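Local coordinates for protein precorrin-3 methylase (Rhodobacter capsulatus, PDB 3NUT) that probably transfers a methyl group from S-adenosyl-L-methionine to a precorrin intermediate on the pathway to adenosylcobalamin (vitamin B12), at residues R195-A200 with V229-A234; D136-N141 with F164-Y169; D37-I42 with T55-D60; A33-I38 with R80-S85. All coordinates share one frame; numbering follows the deposited sequence.

Interaction 1. Residues R195-A200 with V229-A234; sequences RLILFA and VLVGNA
The ring of F199 and the isopropyl group of V229 lie side by side and point the same way: V229 CG2 touches F199 CD1 at 3.6 Å, while CG1 sits over one ring face. V229 CG1 also meets I197 CG2 at 3.6 Å, the two side chains crossing at a slant. I197 then runs alongside V231, with its CD1 3.6 Å from V231 CG1, so these four apolar groups form a continuous row on one sheet face. On the other face L198 CD2 meets L230 CD1 at 3.9 Å, and the two backbones close a hydrogen-bonded pair, L198 N to L230 O (2.9 Å) and L230 N to L198 O (3.0 Å). R195 CG is anti to the backbone N (chi1 171°) and the chain then bends about CB-CG and CG-CD, bringing one guanidinium face under N233 C, 3.4 Å from the plane, with V231 CG1 at the edge. R195 NE forms a salt bridge with E192, which holds the guanidinium beside G232 and N233. A nearly straight bond from G232 N to L196 O (178°) ends the ladder. This antiparallel pair belongs to the C-terminal mixed sheet of the tetrapyrrole methylase fold, where A200 reaches the S-adenosyl-L-homocysteine pocket.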
loop_
_atom_site.group_PDB
_atom_site.type_symbol
_atom_site.label_atom_id
_atom_site.label_comp_id
_atom_site.label_asym_id
_atom_site.label_seq_id
_atom_site.Cartn_x
_atom_site.Cartn_y
_atom_site.Cartn_z
ATOM N N ARG A 195 -2.478 -22.905 5.594
ATOM C CA ARG A 195 -2.202 -21.549 5.108
ATOM C C ARG A 195 -3.001 -20.536 5.907
ATOM O O ARG A 195 -4.237 -20.533 5.860
ATOM C CB ARG A 195 -2.559 -21.437 3.621
ATOM C CG ARG A 195 -2.513 -20.022 3.038
ATOM C CD ARG A 195 -1.111 -19.475 2.981
ATOM N NE ARG A 195 -0.281 -20.088 1.945
ATOM C CZ ARG A 195 -0.241 -19.706 0.668
ATOM N NH1 ARG A 195 -1.014 -18.726 0.228
ATOM N NH2 ARG A 195 0.565 -20.318 -0.186
ATOM N N LEU A 196 -2.295 -19.683 6.641
ATOM C CA LEU A 196 -2.934 -18.708 7.503
ATOM C C LEU A 196 -3.796 -17.697 6.723
ATOM O O LEU A 196 -3.357 -17.123 5.735
ATOM C CB LEU A 196 -1.869 -17.985 8.327
ATOM C CG LEU A 196 -1.506 -18.360 9.779
ATOM C CD1 LEU A 196 -1.834 -19.804 10.217
ATOM C CD2 LEU A 196 -0.033 -18.043 10.026
ATOM N N ILE A 197 -5.038 -17.525 7.165
ATOM C CA ILE A 197 -5.929 -16.505 6.643
ATOM C C ILE A 197 -6.408 -15.651 7.806
ATOM O O ILE A 197 -6.663 -16.147 8.911
ATOM C CB ILE A 197 -7.178 -17.086 5.955
ATOM C CG1 ILE A 197 -6.861 -18.408 5.214
ATOM C CG2 ILE A 197 -7.846 -16.019 5.060
ATOM C CD1 ILE A 197 -5.981 -18.289 3.944
ATOM N N LEU A 198 -6.530 -14.358 7.521
ATOM C CA LEU A 198 -6.801 -13.346 8.517
ATOM C C LEU A 198 -7.999 -12.566 8.050
ATOM O O LEU A 198 -8.028 -12.097 6.911
ATOM C CB LEU A 198 -5.620 -12.371 8.629
ATOM C CG LEU A 198 -4.302 -12.728 9.304
ATOM C CD1 LEU A 198 -3.410 -13.641 8.468
ATOM C CD2 LEU A 198 -3.572 -11.427 9.582
ATOM N N PHE A 199 -8.975 -12.416 8.936
ATOM C CA PHE A 199 -10.121 -11.572 8.652
ATOM C C PHE A 199 -10.007 -10.367 9.568
ATOM O O PHE A 199 -10.047 -10.488 10.809
ATOM C CB PHE A 199 -11.446 -12.324 8.846
ATOM C CG PHE A 199 -11.605 -13.510 7.932
ATOM C CD1 PHE A 199 -12.270 -13.383 6.717
ATOM C CD2 PHE A 199 -11.077 -14.756 8.285
ATOM C CE1 PHE A 199 -12.415 -14.479 5.859
ATOM C CE2 PHE A 199 -11.212 -15.852 7.443
ATOM C CZ PHE A 199 -11.889 -15.713 6.221
ATOM N N ALA A 200 -9.806 -9.208 8.953
ATOM C CA ALA A 200 -9.600 -7.990 9.728
ATOM C C ALA A 200 -10.729 -7.010 9.460
ATOM O O ALA A 200 -10.920 -6.512 8.347
ATOM C CB ALA A 200 -8.229 -7.380 9.464
ATOM N N VAL A 229 -9.265 -9.176 3.797
ATOM C CA VAL A 229 -8.827 -10.533 4.095
ATOM C C VAL A 229 -7.384 -10.710 3.634
ATOM O O VAL A 229 -7.053 -10.513 2.451
ATOM C CB VAL A 229 -9.769 -11.595 3.436
ATOM C CG1 VAL A 229 -9.288 -13.033 3.725
ATOM C CG2 VAL A 229 -11.226 -11.390 3.867
ATOM N N LEU A 230 -6.525 -11.061 4.580
ATOM C CA LEU A 230 -5.123 -11.249 4.291
ATOM C C LEU A 230 -4.812 -12.733 4.221
ATOM O O LEU A 230 -5.218 -13.507 5.078
ATOM C CB LEU A 230 -4.234 -10.562 5.330
ATOM C CG LEU A 230 -4.497 -9.082 5.640
ATOM C CD1 LEU A 230 -3.628 -8.631 6.803
ATOM C CD2 LEU A 230 -4.303 -8.162 4.433
ATOM N N VAL A 231 -4.110 -13.111 3.167
ATOM C CA VAL A 231 -3.670 -14.462 2.968
ATOM C C VAL A 231 -2.149 -14.439 3.017
ATOM O O VAL A 231 -1.523 -13.691 2.275
ATOM C CB VAL A 231 -4.134 -14.998 1.594
ATOM C CG1 VAL A 231 -3.929 -16.505 1.528
ATOM C CG2 VAL A 231 -5.592 -14.666 1.357
ATOM N N GLY A 232 -1.556 -15.256 3.887
ATOM C CA GLY A 232 -0.102 -15.324 3.974
ATOM C C GLY A 232 0.583 -15.957 2.770
ATOM O O GLY A 232 -0.089 -16.411 1.832
ATOM N N ASN A 233 1.919 -15.932 2.774
ATOM C CA ASN A 233 2.735 -16.828 1.948
ATOM C C ASN A 233 2.581 -18.240 2.556
ATOM O O ASN A 233 1.939 -18.418 3.604
ATOM C CB ASN A 233 4.232 -16.464 2.040
ATOM C CG ASN A 233 4.572 -15.120 1.423
ATOM O OD1 ASN A 233 4.752 -14.991 0.204
ATOM N ND2 ASN A 233 4.716 -14.112 2.268
ATOM N N ALA A 234 3.215 -19.226 1.933
ATOM C CA ALA A 234 3.377 -20.541 2.560
ATOM C C ALA A 234 4.197 -20.483 3.854
ATOM O O ALA A 234 3.937 -21.244 4.779
ATOM C CB ALA A 234 4.000 -21.547 1.568
#

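Interaction 2. Residues D136-N141 with F164-Y169; sequences DFCAIN and FAMAFY. With SAH (S-adenosyl-L-homocysteine), chain E.
Y169 and I140 meet where strand 165-169 of a beta-alpha-beta unit, joined to parallel strand 137-141 through helix 149-161, ends at the S-adenosyl-L-homocysteine site. Y169 N binds I140 O at 2.8 Å. OXT of the ligand lies at the Y169 ring edge, 3.3 Å from CE1, and its O4' is 3.3 Å from Y169 CD1. Y169 CG lies anti to the carbonyl carbon (chi1 -76°), which brings CE2 to within 4.3 Å of A139 CB; its OH is hydrogen-bonded to M122 N, and F92 packs edge-to-face with it. Behind the ring the ladder is regular: I140 N to A167 O (2.8 Å) points almost straight down the carbonyl, and A167 N binds C138 O. On the helix-covered face I140 runs alongside F168, with I140 CB at the edge of the F168 ring, while C138 SG rests 3.9 Å from M166 CB; A159 and L152 of helix 149-161 pack over this side. Farther out, strand 137-141 pairs antiparallel with a strand of the second subunit, extending the sheet into the dimer partner, and D136 makes salt bridges to R155 and K147 of that subunit. Here A165 N donates to D136 O at 3.1 Å, and F164 turns its ring edge to F137 N, with CD1 3.9 Å away.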
loop_
_atom_site.group_PDB
_atom_site.type_symbol
_atom_site.label_atom_id
_atom_site.label_comp_id
_atom_site.label_asym_id
_atom_site.label_seq_id
_atom_site.Cartn_x
_atom_site.Cartn_y
_atom_site.Cartn_z
ATOM N N ASP A 136 6.742 -10.316 -0.653
ATOM C CA ASP A 136 5.997 -10.167 -1.900
ATOM C C ASP A 136 4.515 -10.461 -1.703
ATOM O O ASP A 136 4.140 -11.501 -1.152
ATOM C CB ASP A 136 6.569 -11.084 -2.978
ATOM C CG ASP A 136 8.008 -10.746 -3.325
ATOM O OD1 ASP A 136 8.560 -9.808 -2.725
ATOM O OD2 ASP A 136 8.596 -11.414 -4.196
ATOM N N PHE A 137 3.675 -9.519 -2.114
ATOM C CA PHE A 137 2.241 -9.650 -1.904
ATOM C C PHE A 137 1.461 -9.013 -3.044
ATOM O O PHE A 137 2.015 -8.260 -3.856
ATOM C CB PHE A 137 1.845 -9.040 -0.541
ATOM C CG PHE A 137 1.968 -7.533 -0.484
ATOM C CD1 PHE A 137 0.910 -6.720 -0.882
ATOM C CD2 PHE A 137 3.139 -6.936 -0.038
ATOM C CE1 PHE A 137 1.017 -5.323 -0.833
ATOM C CE2 PHE A 137 3.263 -5.531 -0.001
ATOM C CZ PHE A 137 2.190 -4.730 -0.388
ATOM N N CYS A 138 0.173 -9.305 -3.105
ATOM C CA CYS A 138 -0.672 -8.664 -4.106
ATOM C C CYS A 138 -2.006 -8.224 -3.525
ATOM O O CYS A 138 -2.447 -8.741 -2.493
ATOM C CB CYS A 138 -0.890 -9.601 -5.284
ATOM S SG CYS A 138 -1.793 -11.075 -4.834
ATOM N N ALA A 139 -2.646 -7.267 -4.184
ATOM C CA ALA A 139 -3.943 -6.772 -3.761
ATOM C C ALA A 139 -4.973 -7.156 -4.797
ATOM O O ALA A 139 -4.752 -6.997 -6.002
ATOM C CB ALA A 139 -3.906 -5.254 -3.577
ATOM N N ILE A 140 -6.102 -7.665 -4.336
ATOM C CA ILE A 140 -7.086 -8.225 -5.252
ATOM C C ILE A 140 -8.497 -7.811 -4.855
ATOM O O ILE A 140 -8.922 -7.994 -3.703
ATOM C CB ILE A 140 -6.977 -9.788 -5.346
ATOM C CG1 ILE A 140 -5.624 -10.218 -5.946
ATOM C CG2 ILE A 140 -8.109 -10.358 -6.192
ATOM C CD1 ILE A 140 -5.317 -11.751 -5.849
ATOM N N ASN A 141 -9.221 -7.255 -5.810
ATOM C CA ASN A 141 -10.593 -6.851 -5.574
ATOM C C ASN A 141 -11.531 -8.028 -5.890
ATOM O O ASN A 141 -11.539 -8.534 -7.017
ATOM C CB ASN A 141 -10.890 -5.647 -6.468
ATOM C CG ASN A 141 -12.287 -5.114 -6.310
ATOM O OD1 ASN A 141 -12.953 -5.314 -5.287
ATOM N ND2 ASN A 141 -12.742 -4.396 -7.333
ATOM N N PHE A 164 2.725 -15.596 -3.666
ATOM C CA PHE A 164 2.449 -14.243 -3.183
ATOM C C PHE A 164 1.541 -14.310 -1.958
ATOM O O PHE A 164 0.559 -15.062 -1.944
ATOM C CB PHE A 164 1.686 -13.464 -4.256
ATOM C CG PHE A 164 2.536 -12.971 -5.383
ATOM C CD1 PHE A 164 3.217 -11.779 -5.277
ATOM C CD2 PHE A 164 2.633 -13.691 -6.557
ATOM C CE1 PHE A 164 4.000 -11.303 -6.335
ATOM C CE2 PHE A 164 3.422 -13.230 -7.614
ATOM C CZ PHE A 164 4.109 -12.031 -7.497
ATOM N N ALA A 165 1.833 -13.497 -0.953
ATOM C CA ALA A 165 0.858 -13.262 0.089
ATOM C C ALA A 165 -0.232 -12.429 -0.584
ATOM O O ALA A 165 0.002 -11.857 -1.657
ATOM C CB ALA A 165 1.496 -12.526 1.299
ATOM N N MET A 166 -1.428 -12.380 -0.016
ATOM C CA MET A 166 -2.505 -11.629 -0.691
ATOM C C MET A 166 -3.437 -10.860 0.226
ATOM O O MET A 166 -3.678 -11.245 1.392
ATOM C CB MET A 166 -3.378 -12.528 -1.569
ATOM C CG MET A 166 -2.795 -13.851 -1.991
ATOM S SD MET A 166 -4.120 -14.801 -2.746
ATOM C CE MET A 166 -3.277 -16.343 -3.088
ATOM N N ALA A 167 -4.005 -9.801 -0.325
ATOM C CA ALA A 167 -5.046 -9.083 0.356
ATOM C C ALA A 167 -6.281 -8.929 -0.520
ATOM O O ALA A 167 -6.192 -8.555 -1.694
ATOM C CB ALA A 167 -4.544 -7.729 0.820
ATOM N N PHE A 168 -7.438 -9.198 0.071
ATOM C CA PHE A 168 -8.723 -9.119 -0.630
ATOM C C PHE A 168 -9.530 -7.893 -0.239
ATOM O O PHE A 168 -9.871 -7.723 0.920
ATOM C CB PHE A 168 -9.557 -10.393 -0.383
ATOM C CG PHE A 168 -8.883 -11.661 -0.855
ATOM C CD1 PHE A 168 -8.165 -11.677 -2.060
ATOM C CD2 PHE A 168 -8.966 -12.834 -0.101
ATOM C CE1 PHE A 168 -7.540 -12.838 -2.503
ATOM C CE2 PHE A 168 -8.345 -14.019 -0.544
ATOM C CZ PHE A 168 -7.626 -14.015 -1.736
ATOM N N TYR A 169 -9.818 -7.044 -1.224
ATOM C CA TYR A 169 -10.694 -5.901 -1.035
ATOM C C TYR A 169 -12.097 -6.269 -1.523
ATOM O O TYR A 169 -12.261 -6.893 -2.582
ATOM C CB TYR A 169 -10.154 -4.666 -1.777
ATOM C CG TYR A 169 -8.958 -3.957 -1.121
ATOM C CD1 TYR A 169 -9.091 -2.683 -0.571
ATOM C CD2 TYR A 169 -7.699 -4.561 -1.068
ATOM C CE1 TYR A 169 -7.999 -2.028 0.027
ATOM C CE2 TYR A 169 -6.614 -3.927 -0.476
ATOM C CZ TYR A 169 -6.755 -2.652 0.067
ATOM O OH TYR A 169 -5.653 -2.025 0.663
HETATM N N SAH E . -9.362 2.950 -1.594
HETATM C CA SAH E . -9.673 1.947 -0.530
HETATM C CB SAH E . -10.260 0.665 -1.139
HETATM C CG SAH E . -11.709 0.870 -1.584
HETATM S SD SAH E . -12.618 -0.649 -1.749
HETATM C C SAH E . -8.375 1.662 0.131
HETATM O O SAH E . -7.399 2.104 -0.461
HETATM O OXT SAH E . -8.232 1.030 1.196
HETATM C "C5'" SAH E . -13.390 -0.798 -0.154
HETATM C "C4'" SAH E . -12.948 -2.090 0.563
HETATM O "O4'" SAH E . -11.709 -1.850 1.243
HETATM C "C3'" SAH E . -13.894 -2.639 1.642
HETATM O "O3'" SAH E . -14.853 -3.591 1.159
HETATM C "C2'" SAH E . -12.954 -3.344 2.596
HETATM O "O2'" SAH E . -12.570 -4.647 2.108
HETATM C "C1'" SAH E . -11.715 -2.473 2.536
HETATM N N9 SAH E . -11.695 -1.471 3.628
HETATM C C8 SAH E . -11.806 -0.132 3.507
HETATM N N7 SAH E . -11.723 0.460 4.738
HETATM C C5 SAH E . -11.552 -0.509 5.672
HETATM C C6 SAH E . -11.382 -0.595 7.155
HETATM N N6 SAH E . -11.381 0.507 7.948
HETATM N N1 SAH E . -11.237 -1.820 7.721
HETATM C C2 SAH E . -11.237 -2.940 6.968
HETATM N N3 SAH E . -11.386 -2.929 5.622
HETATM C C4 SAH E . -11.547 -1.773 4.929
#

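Interaction 3. Residues D37-I42 with T55-D60; sequences DIVGYI and TLHPTD
Edge strand 55-58 and its neighbour 37-40 in the parallel N-terminal sheet are joined by a His-carboxylate hydrogen bond: H57 NE2 donates to D37 OD2 at 3.0 Å and 166°, though the position of OD2 is less certain. The carboxylate meets the imidazole at its edge, their planes 30° apart. H57 CG is anti to the carbonyl carbon (chi1 -53°), which swings the ring back toward D37, and I38 O also lies at the ring edge. R79 also pairs with this less surely placed OD2, and M74 of helix 65-76 packs against both side chains. A leucine in place of H57 would probably leave the D37 carboxylate without its ring N-H partner on this strand. In the five-stranded sheet of this half, flanked by helices, I38 N to T55 O (2.9 Å) and H57 N to I38 O (2.8 Å) zip the edge to its neighbour. Farther along, G40, whose backbone angles would press a CB against the preceding carbonyl O, accepts from T59 N. I42 folds back over the edge strand, its CG1 alongside P58 CB at 3.5 Å and its CD1 slanting onto L56 CD2 at 3.7 Å. One water accepts from I42 N and donates to T59 O.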
loop_
_atom_site.group_PDB
_atom_site.type_symbol
_atom_site.label_atom_id
_atom_site.label_comp_id
_atom_site.label_asym_id
_atom_site.label_seq_id
_atom_site.Cartn_x
_atom_site.Cartn_y
_atom_site.Cartn_z
ATOM N N ASP A 37 -15.350 22.835 -3.014
ATOM C CA ASP A 37 -16.295 21.782 -3.209
ATOM C C ASP A 37 -15.761 20.407 -2.757
ATOM O O ASP A 37 -14.670 20.006 -3.134
ATOM C CB ASP A 37 -16.701 21.755 -4.673
ATOM C CG ASP A 37 -17.367 23.066 -5.131
ATOM O OD1 ASP A 37 -16.674 24.048 -5.440
ATOM O OD2 ASP A 37 -18.603 23.109 -5.212
ATOM N N ILE A 38 -16.533 19.702 -1.926
ATOM C CA ILE A 38 -16.224 18.311 -1.618
ATOM C C ILE A 38 -17.240 17.341 -2.247
ATOM O O ILE A 38 -18.436 17.512 -2.106
ATOM C CB ILE A 38 -15.968 18.088 -0.112
ATOM C CG1 ILE A 38 -14.886 19.079 0.358
ATOM C CG2 ILE A 38 -15.558 16.624 0.163
ATOM C CD1 ILE A 38 -14.764 19.283 1.878
ATOM N N VAL A 39 -16.743 16.344 -2.984
ATOM C CA VAL A 39 -17.579 15.331 -3.620
ATOM C C VAL A 39 -17.243 13.991 -2.963
ATOM O O VAL A 39 -16.080 13.608 -2.925
ATOM C CB VAL A 39 -17.263 15.257 -5.148
ATOM C CG1 VAL A 39 -18.048 14.114 -5.826
ATOM C CG2 VAL A 39 -17.545 16.585 -5.811
ATOM N N GLY A 40 -18.249 13.300 -2.408
ATOM C CA GLY A 40 -18.037 11.989 -1.781
ATOM C C GLY A 40 -19.081 11.569 -0.767
ATOM O O GLY A 40 -20.175 12.114 -0.701
ATOM N N TYR A 41 -18.719 10.598 0.046
ATOM C CA TYR A 41 -19.639 9.963 0.938
ATOM C C TYR A 41 -19.668 10.757 2.224
ATOM O O TYR A 41 -18.761 10.665 3.044
ATOM C CB TYR A 41 -19.227 8.503 1.152
ATOM C CG TYR A 41 -20.100 7.740 2.135
ATOM C CD1 TYR A 41 -21.427 7.407 1.823
ATOM C CD2 TYR A 41 -19.590 7.337 3.373
ATOM C CE1 TYR A 41 -22.228 6.704 2.733
ATOM C CE2 TYR A 41 -20.365 6.634 4.276
ATOM C CZ TYR A 41 -21.691 6.322 3.963
ATOM O OH TYR A 41 -22.458 5.621 4.891
ATOM N N ILE A 42 -20.733 11.524 2.397
ATOM C CA ILE A 42 -20.844 12.526 3.444
ATOM C C ILE A 42 -20.485 12.088 4.892
ATOM O O ILE A 42 -19.825 12.831 5.632
ATOM C CB ILE A 42 -22.235 13.244 3.357
ATOM C CG1 ILE A 42 -22.429 13.882 1.968
ATOM C CG2 ILE A 42 -22.370 14.291 4.436
ATOM C CD1 ILE A 42 -21.470 15.069 1.639
ATOM N N THR A 55 -19.168 23.969 -0.223
ATOM C CA THR A 55 -20.316 23.180 -0.610
ATOM C C THR A 55 -19.952 21.696 -0.792
ATOM O O THR A 55 -18.850 21.339 -1.257
ATOM C CB THR A 55 -21.048 23.813 -1.822
ATOM O OG1 THR A 55 -21.515 22.793 -2.687
ATOM C CG2 THR A 55 -20.136 24.665 -2.637
ATOM N N LEU A 56 -20.880 20.839 -0.395
ATOM C CA LEU A 56 -20.680 19.388 -0.380
ATOM C C LEU A 56 -21.653 18.724 -1.332
ATOM O O LEU A 56 -22.813 19.125 -1.402
ATOM C CB LEU A 56 -20.951 18.854 1.019
ATOM C CG LEU A 56 -19.883 18.652 2.092
ATOM C CD1 LEU A 56 -19.024 19.857 2.293
ATOM C CD2 LEU A 56 -20.589 18.237 3.375
ATOM N N HIS A 57 -21.185 17.695 -2.042
ATOM C CA HIS A 57 -21.974 17.028 -3.076
ATOM C C HIS A 57 -22.044 15.562 -2.718
ATOM O O HIS A 57 -21.101 14.832 -2.963
ATOM C CB HIS A 57 -21.336 17.218 -4.466
ATOM C CG HIS A 57 -21.064 18.646 -4.815
ATOM N ND1 HIS A 57 -21.896 19.392 -5.630
ATOM C CD2 HIS A 57 -20.069 19.481 -4.430
ATOM C CE1 HIS A 57 -21.426 20.618 -5.736
ATOM N NE2 HIS A 57 -20.316 20.701 -5.023
ATOM N N PRO A 58 -23.182 15.111 -2.159
ATOM C CA PRO A 58 -23.272 13.732 -1.621
ATOM C C PRO A 58 -23.286 12.640 -2.705
ATOM O O PRO A 58 -24.011 12.735 -3.694
ATOM C CB PRO A 58 -24.599 13.739 -0.837
ATOM C CG PRO A 58 -25.032 15.204 -0.794
ATOM C CD PRO A 58 -24.452 15.836 -2.017
ATOM N N THR A 59 -22.455 11.635 -2.548
ATOM C CA THR A 59 -22.516 10.494 -3.436
ATOM C C THR A 59 -22.648 9.273 -2.549
ATOM O O THR A 59 -22.425 9.339 -1.331
ATOM C CB THR A 59 -21.241 10.357 -4.364
ATOM O OG1 THR A 59 -20.168 9.750 -3.645
ATOM C CG2 THR A 59 -20.758 11.693 -4.890
ATOM N N ASP A 60 -23.032 8.159 -3.138
ATOM C CA ASP A 60 -23.058 6.923 -2.380
ATOM C C ASP A 60 -21.631 6.386 -2.328
ATOM O O ASP A 60 -20.704 6.994 -2.884
ATOM C CB ASP A 60 -24.031 5.926 -3.006
ATOM C CG ASP A 60 -23.622 5.529 -4.385
ATOM O OD1 ASP A 60 -22.408 5.621 -4.680
ATOM O OD2 ASP A 60 -24.509 5.121 -5.167
HETATM O O HOH W 1 -23.184 10.897 0.634
#

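Interaction 4. Residues A33-I38 with R80-S85; sequences AEATDI and RVVVVS
T36 and R80 lock together where the chain turns from helix 26-34 into strand 37-40. R80 N donates to T36 OG1 at 2.8 Å, and R80 O takes two bonds in return: T36 N approaches on a lone pair at 2.8 Å, D37 N from above the carbonyl plane at 3.1 Å. The hydroxyl sits between the backbone N and the carbonyl carbon of T36 (chi1 59°), facing the start of strand 80-85. An alanine here is likely to leave R80 N without its side-chain acceptor and to uncover the guanidinium face that CG2 packs against. From here the strands run parallel, as second and central strands of the five-stranded parallel sheet flanked by helices, with V82 N bonded to D37 O at 2.9 Å. The buried side is tight: A35 CB presses on V82 CG2 at 3.6 Å, and farther along I38 CG2 slants across V84 CG2, with L32 of helix 26-34 packing on I38, V82 and V84. The solvent side is looser. There the R80 side chain bends at CD and crosses T36 at about a right angle, laying one guanidinium face over T36 CG2, 3.8 Å from the plane. Its NH1 makes a weak bond to E34 O (3.0 Å, 125°). The exposed carboxylate of E34 stays beyond salt-bridge range, with OE2 4.3 Å from R80 NH1.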
loop_
_atom_site.group_PDB
_atom_site.type_symbol
_atom_site.label_atom_id
_atom_site.label_comp_id
_atom_site.label_asym_id
_atom_site.label_seq_id
_atom_site.Cartn_x
_atom_site.Cartn_y
_atom_site.Cartn_z
ATOM N N ALA A 33 -8.979 21.720 3.620
ATOM C CA ALA A 33 -9.131 23.106 4.105
ATOM C C ALA A 33 -9.165 24.114 2.941
ATOM O O ALA A 33 -9.646 25.241 3.116
ATOM C CB ALA A 33 -8.015 23.497 5.131
ATOM N N GLU A 34 -8.667 23.704 1.773
ATOM C CA GLU A 34 -8.677 24.559 0.562
ATOM C C GLU A 34 -9.865 24.391 -0.379
ATOM O O GLU A 34 -10.097 25.253 -1.209
ATOM C CB GLU A 34 -7.439 24.319 -0.278
ATOM C CG GLU A 34 -6.205 24.957 0.207
ATOM C CD GLU A 34 -5.453 25.544 -0.943
ATOM O OE1 GLU A 34 -4.479 24.900 -1.396
ATOM O OE2 GLU A 34 -5.876 26.642 -1.415
ATOM N N ALA A 35 -10.576 23.266 -0.278
ATOM C CA ALA A 35 -11.731 22.950 -1.126
ATOM C C ALA A 35 -12.825 24.000 -1.121
ATOM O O ALA A 35 -13.244 24.424 -0.041
ATOM C CB ALA A 35 -12.328 21.658 -0.655
ATOM N N THR A 36 -13.330 24.389 -2.308
ATOM C CA THR A 36 -14.639 25.057 -2.396
ATOM C C THR A 36 -15.719 23.992 -2.473
ATOM O O THR A 36 -16.870 24.213 -2.086
ATOM C CB THR A 36 -14.796 25.941 -3.664
ATOM O OG1 THR A 36 -14.616 25.145 -4.848
ATOM C CG2 THR A 36 -13.775 27.108 -3.677
ATOM N N ASP A 37 -15.350 22.835 -3.014
ATOM C CA ASP A 37 -16.295 21.782 -3.209
ATOM C C ASP A 37 -15.761 20.407 -2.757
ATOM O O ASP A 37 -14.670 20.006 -3.134
ATOM C CB ASP A 37 -16.701 21.755 -4.673
ATOM C CG ASP A 37 -17.367 23.066 -5.131
ATOM O OD1 ASP A 37 -16.674 24.048 -5.440
ATOM O OD2 ASP A 37 -18.603 23.109 -5.212
ATOM N N ILE A 38 -16.533 19.702 -1.926
ATOM C CA ILE A 38 -16.224 18.311 -1.618
ATOM C C ILE A 38 -17.240 17.341 -2.247
ATOM O O ILE A 38 -18.436 17.512 -2.106
ATOM C CB ILE A 38 -15.968 18.088 -0.112
ATOM C CG1 ILE A 38 -14.886 19.079 0.358
ATOM C CG2 ILE A 38 -15.558 16.624 0.163
ATOM C CD1 ILE A 38 -14.764 19.283 1.878
ATOM N N ARG A 80 -12.471 24.626 -6.633
ATOM C CA ARG A 80 -11.400 23.802 -6.132
ATOM C C ARG A 80 -12.070 22.561 -5.522
ATOM O O ARG A 80 -12.549 22.600 -4.384
ATOM C CB ARG A 80 -10.550 24.575 -5.089
ATOM C CG ARG A 80 -9.587 25.583 -5.680
ATOM C CD ARG A 80 -8.965 26.501 -4.632
ATOM N NE ARG A 80 -9.723 27.745 -4.647
ATOM C CZ ARG A 80 -10.098 28.437 -3.577
ATOM N NH1 ARG A 80 -9.792 28.028 -2.344
ATOM N NH2 ARG A 80 -10.813 29.535 -3.759
ATOM N N VAL A 81 -12.052 21.469 -6.281
ATOM C CA VAL A 81 -12.866 20.296 -6.019
ATOM C C VAL A 81 -11.995 19.200 -5.437
ATOM O O VAL A 81 -11.022 18.786 -6.061
ATOM C CB VAL A 81 -13.546 19.778 -7.315
ATOM C CG1 VAL A 81 -14.584 18.733 -7.014
ATOM C CG2 VAL A 81 -14.204 20.957 -8.108
ATOM N N VAL A 82 -12.335 18.747 -4.224
ATOM C CA VAL A 82 -11.697 17.578 -3.646
ATOM C C VAL A 82 -12.669 16.417 -3.758
ATOM O O VAL A 82 -13.780 16.476 -3.245
ATOM C CB VAL A 82 -11.332 17.767 -2.139
ATOM C CG1 VAL A 82 -10.744 16.459 -1.556
ATOM C CG2 VAL A 82 -10.341 18.953 -1.946
ATOM N N VAL A 83 -12.248 15.354 -4.426
ATOM C CA VAL A 83 -13.076 14.165 -4.514
ATOM C C VAL A 83 -12.467 13.218 -3.489
ATOM O O VAL A 83 -11.252 12.965 -3.496
ATOM C CB VAL A 83 -13.037 13.536 -5.934
ATOM C CG1 VAL A 83 -13.759 12.188 -5.946
ATOM C CG2 VAL A 83 -13.603 14.503 -6.986
ATOM N N VAL A 84 -13.284 12.695 -2.589
ATOM C CA VAL A 84 -12.719 11.891 -1.507
ATOM C C VAL A 84 -12.931 10.372 -1.673
ATOM O O VAL A 84 -13.985 9.929 -2.126
ATOM C CB VAL A 84 -13.182 12.405 -0.118
ATOM C CG1 VAL A 84 -12.490 13.743 0.201
ATOM C CG2 VAL A 84 -14.732 12.578 -0.060
ATOM N N SER A 85 -11.911 9.595 -1.297
ATOM C CA SER A 85 -12.006 8.143 -1.181
ATOM C C SER A 85 -11.488 7.687 0.152
ATOM O O SER A 85 -10.536 8.253 0.680
ATOM C CB SER A 85 -11.132 7.477 -2.230
ATOM O OG SER A 85 -11.827 7.454 -3.458
#

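From the N terminus, interactions 3 and 4 begin on the same stretch and share D37 and I38. Interaction 3 closes the shorter loop, back to 55-60; interaction 4 spans it, continuing through helix 65-76 to 80-85, so strand 37-40 is held between two neighbours in the N-terminal parallel sheet. Interaction 2 follows in series, closing a beta-alpha-beta loop around helix 149-161, and interaction 1 comes last, with strand 209-214 in its loop. Interactions 1 and 2 join in the five-stranded mixed sheet of the C-terminal half through the neighbouring strands 165-169 and 227-231, with V231 N 2.6 Å from M166 O. The two pairs lie on opposite sides of the chain's centre, centres of interactions 2 and 3 about 30 Å apart.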